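Local coordinates for protein catalase (Exiguobacterium oxidotolerans, PDB 2J2M) that catalyses the breakdown of hydrogen peroxide into water and molecular oxygen at a haem iron, at residues 176-181 / 461-466; 438-443 / 471-476. All coordinates share one frame; numbering follows the deposited sequence.

Contact 1: residues 176-181 / 461-466; sequences MLMHIF and CNFYRA
M178 CE meets the F463 ring at its edge, fitting the notch between that ring and the A466 methyl, while L177 CB comes in obliquely near CZ. M178 CE lies in the ring plane, 3.5 Å from F463 CD2. The same methyl is 3.7 Å from A466 CB, so one bump touches both walls of the hollow. The bend of M178 at its second torsion (chi2 -71°) brings the methyl end of the thioether nearer to F463 and A466. Its SD stands 5.1 Å from the F463 ring centroid and 74° off the ring normal, an oblique Met-aromatic contact. L177 approaches farther along the ring: its CB is 3.7 Å from F463 CZ, and the two side chains cross at about a right angle. Cutting F463 back to an alanine here is likely to open a gap between the helices, taking from L177 CB and M178 CE their aromatic partner. The segment axes come no closer than 11.9 Å and cross at -94°, so side chains from both helices fill the interval. F463 also touches L470 and L474 of helix 468-477. This is near-perpendicular, apolar helix packing, joining the C-terminal helical region of catalase to helix 174-180.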
# COMPACT_ATOMS: atom_id res chain seq x y z
N MET A 176 26.56 27.11 -0.91
CA MET A 176 26.01 26.27 0.15
C MET A 176 27.13 25.60 0.97
O MET A 176 27.11 25.57 2.23
CB MET A 176 25.07 25.22 -0.46
CG MET A 176 24.29 24.34 0.56
SD MET A 176 23.50 25.26 1.90
CE MET A 176 22.23 24.03 2.29
N LEU A 177 28.12 25.08 0.26
CA LEU A 177 29.30 24.54 0.91
C LEU A 177 29.90 25.54 1.88
O LEU A 177 30.25 25.16 2.98
CB LEU A 177 30.30 24.04 -0.13
CG LEU A 177 30.31 22.56 -0.58
CD1 LEU A 177 29.03 21.74 -0.33
CD2 LEU A 177 30.69 22.45 -2.03
N MET A 178 29.98 26.83 1.49
CA MET A 178 30.48 27.89 2.38
C MET A 178 29.72 27.99 3.70
O MET A 178 30.32 28.30 4.72
CB MET A 178 30.45 29.27 1.72
CG MET A 178 31.43 29.45 0.60
SD MET A 178 33.18 29.56 1.10
CE MET A 178 33.82 29.94 -0.54
N HIS A 179 28.41 27.74 3.67
CA HIS A 179 27.56 27.82 4.87
C HIS A 179 27.58 26.57 5.75
O HIS A 179 27.65 26.63 6.98
CB HIS A 179 26.11 28.08 4.45
CG HIS A 179 25.89 29.42 3.80
ND1 HIS A 179 26.15 29.64 2.47
CD2 HIS A 179 25.45 30.60 4.31
CE1 HIS A 179 25.86 30.90 2.17
NE2 HIS A 179 25.41 31.49 3.27
N ILE A 180 27.52 25.42 5.09
CA ILE A 180 27.29 24.14 5.71
C ILE A 180 28.54 23.68 6.47
O ILE A 180 28.44 22.98 7.49
CB ILE A 180 26.78 23.12 4.61
CG1 ILE A 180 25.51 22.39 5.05
CG2 ILE A 180 27.88 22.19 4.11
CD1 ILE A 180 25.72 21.06 5.69
N PHE A 181 29.71 24.09 5.98
CA PHE A 181 30.96 23.73 6.64
C PHE A 181 31.49 24.78 7.62
O PHE A 181 32.59 24.61 8.15
CB PHE A 181 32.02 23.31 5.62
CG PHE A 181 31.76 21.95 5.02
CD1 PHE A 181 31.23 21.85 3.73
CD2 PHE A 181 32.03 20.79 5.73
CE1 PHE A 181 30.98 20.61 3.16
CE2 PHE A 181 31.79 19.52 5.17
CZ PHE A 181 31.26 19.44 3.88
N CYS A 461 39.87 24.25 -6.34
CA CYS A 461 39.67 25.19 -7.44
C CYS A 461 38.35 25.95 -7.36
O CYS A 461 38.34 27.17 -7.53
CB CYS A 461 39.84 24.52 -8.81
SG CYS A 461 41.59 24.10 -9.15
N ASN A 462 37.25 25.24 -7.08
CA ASN A 462 35.95 25.89 -6.91
C ASN A 462 36.00 26.93 -5.78
O ASN A 462 35.58 28.07 -5.96
CB ASN A 462 34.83 24.86 -6.67
CG ASN A 462 34.52 24.02 -7.91
OD1 ASN A 462 34.94 24.35 -9.01
ND2 ASN A 462 33.77 22.95 -7.73
N PHE A 463 36.51 26.55 -4.62
CA PHE A 463 36.71 27.50 -3.53
C PHE A 463 37.67 28.67 -3.88
O PHE A 463 37.42 29.83 -3.51
CB PHE A 463 37.15 26.78 -2.26
CG PHE A 463 36.04 25.99 -1.60
CD1 PHE A 463 36.11 24.60 -1.50
CD2 PHE A 463 34.90 26.65 -1.10
CE1 PHE A 463 35.06 23.86 -0.90
CE2 PHE A 463 33.84 25.93 -0.49
CZ PHE A 463 33.92 24.53 -0.40
N TYR A 464 38.75 28.36 -4.61
CA TYR A 464 39.73 29.38 -5.03
C TYR A 464 39.06 30.50 -5.83
O TYR A 464 39.26 31.66 -5.54
CB TYR A 464 40.89 28.76 -5.83
CG TYR A 464 41.98 29.78 -6.16
CD1 TYR A 464 43.09 29.94 -5.33
CD2 TYR A 464 41.89 30.59 -7.30
CE1 TYR A 464 44.08 30.85 -5.61
CE2 TYR A 464 42.87 31.52 -7.59
CZ TYR A 464 43.97 31.64 -6.74
OH TYR A 464 44.96 32.56 -7.02
N ARG A 465 38.24 30.12 -6.82
CA ARG A 465 37.49 31.07 -7.66
C ARG A 465 36.56 31.99 -6.86
O ARG A 465 36.26 33.10 -7.30
CB ARG A 465 36.64 30.31 -8.66
CG ARG A 465 37.43 29.60 -9.70
CD ARG A 465 36.47 28.88 -10.62
NE ARG A 465 37.13 27.84 -11.39
CZ ARG A 465 36.73 27.44 -12.59
NH1 ARG A 465 35.67 28.01 -13.17
NH2 ARG A 465 37.41 26.48 -13.22
N ALA A 466 36.09 31.48 -5.73
CA ALA A 466 35.23 32.23 -4.83
C ALA A 466 36.08 33.21 -4.04
O ALA A 466 35.79 34.40 -3.97
CB ALA A 466 34.47 31.28 -3.91

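Contact 2: residues 438-443 / 471-476; sequences ALLNNL and GEKLSE
L440, L443, L474 and K473 meet without any flat group among them, so no ring or amide plane has a face or edge in this contact; the evidence for packing lies in branched methyls and the CB of a lysine. The arrangement is a helix-helix packing inside the all-helical C-terminal region of catalase, between helices 433-447 and 468-477. Their segment axes approach to 10.5 Å and run in roughly the same sense, 40° apart. L440 supplies the fork. With its CG anti to the backbone N (chi1 -180°), the isobutyl group extends to the other helix and spreads its two methyls over neighbouring residues. L440 CD1 lies 3.6 Å from L474 CD2 and 3.9 Å from the L474 backbone N, while L440 CD2 reaches K473 CB at 3.8 Å. K473 meets L440 chiefly through CB: the chain beyond CG is extended and leads away from the other helix, at an exposed position. L440 and L474 slide past each other in opposite directions, and L474 CD2 sits between L440 CD1 and L443 CB. F463, from helix 453-466, touches both L443 and L474 and continues the apolar packing. L474 CD2 sits 3.8 Å from L443 CB, and L443 CD1 is 4.2 Å from L474 CD1.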
# COMPACT_ATOMS: atom_id res chain seq x y z
N ALA A 438 36.90 28.07 11.40
CA ALA A 438 36.01 26.91 11.53
C ALA A 438 35.74 26.28 10.17
O ALA A 438 35.80 25.05 10.04
CB ALA A 438 34.69 27.30 12.21
N LEU A 439 35.47 27.12 9.18
CA LEU A 439 35.17 26.64 7.82
C LEU A 439 36.35 25.87 7.23
O LEU A 439 36.16 24.81 6.63
CB LEU A 439 34.77 27.80 6.90
CG LEU A 439 34.61 27.47 5.41
CD1 LEU A 439 33.33 26.67 5.15
CD2 LEU A 439 34.64 28.72 4.54
N LEU A 440 37.55 26.41 7.40
CA LEU A 440 38.77 25.78 6.90
C LEU A 440 39.01 24.43 7.58
O LEU A 440 39.25 23.44 6.90
CB LEU A 440 40.00 26.71 7.04
CG LEU A 440 41.38 26.23 6.56
CD1 LEU A 440 41.40 25.83 5.07
CD2 LEU A 440 42.47 27.28 6.87
N ASN A 441 38.90 24.36 8.90
CA ASN A 441 39.11 23.10 9.60
C ASN A 441 38.07 22.02 9.25
O ASN A 441 38.42 20.85 9.12
CB ASN A 441 39.31 23.30 11.12
CG ASN A 441 40.67 23.99 11.46
OD1 ASN A 441 41.65 23.31 11.83
ND2 ASN A 441 40.74 25.31 11.27
N ASN A 442 36.81 22.42 9.06
CA ASN A 442 35.75 21.47 8.66
C ASN A 442 35.90 20.96 7.22
O ASN A 442 35.76 19.77 6.96
CB ASN A 442 34.35 22.08 8.87
CG ASN A 442 34.06 22.43 10.32
OD1 ASN A 442 34.53 21.77 11.24
ND2 ASN A 442 33.27 23.49 10.52
N LEU A 443 36.19 21.87 6.29
CA LEU A 443 36.48 21.51 4.89
C LEU A 443 37.68 20.58 4.76
O LEU A 443 37.64 19.58 4.03
CB LEU A 443 36.73 22.76 4.03
CG LEU A 443 35.49 23.54 3.61
CD1 LEU A 443 35.94 24.82 2.89
CD2 LEU A 443 34.59 22.69 2.72
N GLY A 471 41.21 29.39 -1.05
CA GLY A 471 41.72 28.35 -1.93
C GLY A 471 43.19 28.05 -1.66
O GLY A 471 43.60 26.89 -1.70
N GLU A 472 43.98 29.09 -1.39
CA GLU A 472 45.39 28.92 -1.02
C GLU A 472 45.57 28.16 0.31
O GLU A 472 46.42 27.26 0.41
CB GLU A 472 46.10 30.27 -0.94
CG GLU A 472 46.35 30.96 -2.27
CD GLU A 472 46.77 32.43 -2.09
OE1 GLU A 472 47.10 33.09 -3.11
OE2 GLU A 472 46.77 32.91 -0.92
N LYS A 473 44.79 28.53 1.31
CA LYS A 473 44.84 27.84 2.61
C LYS A 473 44.48 26.37 2.50
O LYS A 473 45.17 25.52 3.04
CB LYS A 473 43.97 28.55 3.64
CG LYS A 473 44.52 29.90 4.04
CD LYS A 473 43.46 30.81 4.62
CE LYS A 473 44.14 31.96 5.38
NZ LYS A 473 43.16 32.85 6.11
N LEU A 474 43.40 26.07 1.76
CA LEU A 474 42.98 24.70 1.51
C LEU A 474 44.07 23.91 0.79
O LEU A 474 44.34 22.76 1.12
CB LEU A 474 41.67 24.67 0.71
CG LEU A 474 40.33 24.95 1.40
CD1 LEU A 474 39.23 25.08 0.35
CD2 LEU A 474 39.97 23.85 2.38
N SER A 475 44.68 24.55 -0.21
CA SER A 475 45.80 23.99 -0.98
C SER A 475 46.98 23.60 -0.09
O SER A 475 47.55 22.53 -0.25
CB SER A 475 46.25 25.01 -2.02
OG SER A 475 47.45 24.60 -2.65
N GLU A 476 47.33 24.48 0.85
CA GLU A 476 48.44 24.25 1.77
C GLU A 476 48.12 23.12 2.73
O GLU A 476 48.92 22.20 2.90
CB GLU A 476 48.81 25.52 2.54
CG GLU A 476 49.64 26.53 1.74
CD GLU A 476 50.68 27.25 2.62
OE1 GLU A 476 50.88 28.49 2.45
OE2 GLU A 476 51.30 26.56 3.47

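Contact 1 is buried at all four touching residues, whereas contact 2 is only partly so, with K473 exposed at its margin. The summed buried surfaces are nevertheless close, 189 and 200 Å². Contact 1 joins helix 174-180, from the catalase family region, to the C-terminal helices through an aromatic ring and a thioether; contact 2 lies wholly within those helices and uses leucine methyls and the CB of a lysine. Their centres are 10 Å apart, and F181 O is 2.7 Å from N442 ND2, a probable hydrogen bond, while the F181 ring packs on L443. The two share no helix, but helix 453-466, carrying F463, falls between the helices of contact 2 in the chain.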